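Local coordinates for protein fimbrial subunit CupB6 (Pseudomonas aeruginosa, PDB 5CYL) that probably serves as the adhesive tip subunit of a chaperone-usher pilus, carrying the attachment function at the end of the fimbria in biofilm formation, at residues A[71-76]-A[128-133]. Sequence-based numbering, arbitrary orientation.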
loop_
_atom_site.group_PDB
_atom_site.type_symbol
_atom_site.label_atom_id
_atom_site.label_comp_id
_atom_site.label_asym_id
_atom_site.label_seq_id
_atom_site.Cartn_x
_atom_site.Cartn_y
_atom_site.Cartn_z
ATOM N N GLY A 71 -16.276 -11.873 4.675
ATOM C CA GLY A 71 -14.866 -12.130 4.413
ATOM C C GLY A 71 -14.119 -12.257 5.722
ATOM O O GLY A 71 -14.756 -12.213 6.795
ATOM N N PRO A 72 -12.784 -12.435 5.656
ATOM C CA PRO A 72 -12.000 -12.374 6.869
ATOM C C PRO A 72 -12.320 -11.202 7.756
ATOM O O PRO A 72 -12.421 -10.085 7.299
ATOM C CB PRO A 72 -10.592 -12.193 6.354
ATOM C CG PRO A 72 -10.560 -12.803 5.027
ATOM C CD PRO A 72 -11.946 -12.729 4.470
ATOM N N TYR A 73 -12.428 -11.464 9.048
ATOM C CA TYR A 73 -12.667 -10.414 10.083
ATOM C C TYR A 73 -13.928 -9.584 9.861
ATOM O O TYR A 73 -13.962 -8.383 10.138
ATOM C CB TYR A 73 -11.427 -9.527 10.245
ATOM C CG TYR A 73 -10.178 -10.363 10.258
ATOM C CD1 TYR A 73 -9.757 -11.000 11.429
ATOM C CD2 TYR A 73 -9.423 -10.546 9.094
ATOM C CE1 TYR A 73 -8.606 -11.763 11.451
ATOM C CE2 TYR A 73 -8.270 -11.320 9.106
ATOM C CZ TYR A 73 -7.876 -11.939 10.283
ATOM O OH TYR A 73 -6.718 -12.678 10.296
ATOM N N GLY A 74 -14.948 -10.251 9.344
ATOM C CA GLY A 74 -16.251 -9.643 9.142
ATOM C C GLY A 74 -16.179 -8.535 8.120
ATOM O O GLY A 74 -16.928 -7.555 8.179
ATOM N N THR A 75 -15.312 -8.714 7.140
ATOM C CA THR A 75 -15.152 -7.694 6.097
ATOM C C THR A 75 -15.734 -8.114 4.760
ATOM O O THR A 75 -15.926 -9.299 4.518
ATOM C CB THR A 75 -13.676 -7.289 5.923
ATOM O OG1 THR A 75 -12.891 -8.451 5.695
ATOM C CG2 THR A 75 -13.173 -6.585 7.183
ATOM N N VAL A 76 -16.005 -7.127 3.929
ATOM C CA VAL A 76 -16.353 -7.363 2.523
ATOM C C VAL A 76 -15.099 -6.914 1.774
ATOM O O VAL A 76 -14.498 -5.884 2.105
ATOM C CB VAL A 76 -17.565 -6.546 2.028
ATOM C CG1 VAL A 76 -18.795 -6.943 2.786
ATOM C CG2 VAL A 76 -17.289 -5.055 2.143
ATOM N N VAL A 128 -9.480 -2.860 7.172
ATOM C CA VAL A 128 -8.797 -3.938 7.929
ATOM C C VAL A 128 -7.821 -4.729 7.068
ATOM O O VAL A 128 -8.132 -5.037 5.901
ATOM C CB VAL A 128 -9.806 -4.950 8.490
ATOM C CG1 VAL A 128 -9.161 -5.858 9.498
ATOM C CG2 VAL A 128 -10.956 -4.222 9.152
ATOM N N LEU A 129 -6.672 -5.101 7.617
ATOM C CA LEU A 129 -5.722 -5.909 6.871
ATOM C C LEU A 129 -6.075 -7.389 6.996
ATOM O O LEU A 129 -5.992 -7.968 8.073
ATOM C CB LEU A 129 -4.299 -5.642 7.367
ATOM C CG LEU A 129 -3.195 -6.582 6.856
ATOM C CD1 LEU A 129 -2.854 -6.280 5.421
ATOM C CD2 LEU A 129 -1.963 -6.458 7.733
ATOM N N THR A 130 -6.462 -7.989 5.878
ATOM C CA THR A 130 -6.831 -9.413 5.839
ATOM C C THR A 130 -5.686 -10.354 5.429
ATOM O O THR A 130 -5.850 -11.573 5.415
ATOM C CB THR A 130 -8.038 -9.652 4.914
ATOM O OG1 THR A 130 -7.775 -9.079 3.617
ATOM C CG2 THR A 130 -9.286 -9.005 5.491
ATOM N N VAL A 131 -4.532 -9.782 5.113
ATOM C CA VAL A 131 -3.357 -10.565 4.695
ATOM C C VAL A 131 -2.075 -9.988 5.297
ATOM O O VAL A 131 -2.074 -8.876 5.767
ATOM C CB VAL A 131 -3.220 -10.628 3.155
ATOM C CG1 VAL A 131 -4.472 -11.216 2.533
ATOM C CG2 VAL A 131 -2.916 -9.245 2.578
ATOM N N ASP A 132 -1.012 -10.790 5.285
ATOM C CA ASP A 132 0.298 -10.353 5.758
ATOM C C ASP A 132 0.807 -9.208 4.895
ATOM O O ASP A 132 0.519 -9.178 3.690
ATOM C CB ASP A 132 1.273 -11.511 5.738
ATOM C CG ASP A 132 0.955 -12.557 6.811
ATOM O OD1 ASP A 132 0.854 -12.189 8.007
ATOM O OD2 ASP A 132 0.778 -13.744 6.456
ATOM N N PRO A 133 1.524 -8.227 5.495
ATOM C CA PRO A 133 1.876 -7.060 4.657
ATOM C C PRO A 133 2.655 -7.368 3.377
ATOM O O PRO A 133 2.460 -6.715 2.368
ATOM C CB PRO A 133 2.723 -6.189 5.599
ATOM C CG PRO A 133 2.229 -6.530 6.950
ATOM C CD PRO A 133 2.123 -8.030 6.849
#
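A tight turn closed by a G1 beta bulge, in which Gly71 is set against two consecutive residues, Gly74 and Thr75, packs Pro72, Tyr73 and Thr75 against Val128 and Thr130 at the end of strand 118-129, in the N-terminal beta domain of this two-domain adhesin. The first bulge position, Gly74, has positive phi (65°), which glycine adopts easily; Tyr73 before it does so too. The backbone bond from Gly71 N to Thr75 O shuts the turn. No hydrogen bond crosses to the strand, so the contact is van der Waals packing centred on one methyl group, small enough to meet the turn closely. This methyl, Thr130 CG2, abuts Pro72, Tyr73 and Thr75, all on its one side: Pro72 CB lies 3.6 Å from it, and Thr75 OG1 approaches to 3.7 Å. The puckered, apolar proline ring, touching with CB and CG, crosses the threonine side chain at about a right angle. Tyr73 extends over the chain at Leu129 and Thr130, meeting the methyl with its ring edge, nearly in plane, CD2 to CG2 of Thr130 being 3.9 Å. Arg86 of strand 83-90, which pairs with strand 118-129, donates a hydrogen bond from NH1 to Tyr73 O and touches both Thr75 and Val128. With Thr75 OG1 between the backbone N and the carbonyl carbon (chi1 54°), its CG2 falls anti to the carbonyl carbon and meets a methyl of branched Val128, CG2, at 3.8 Å.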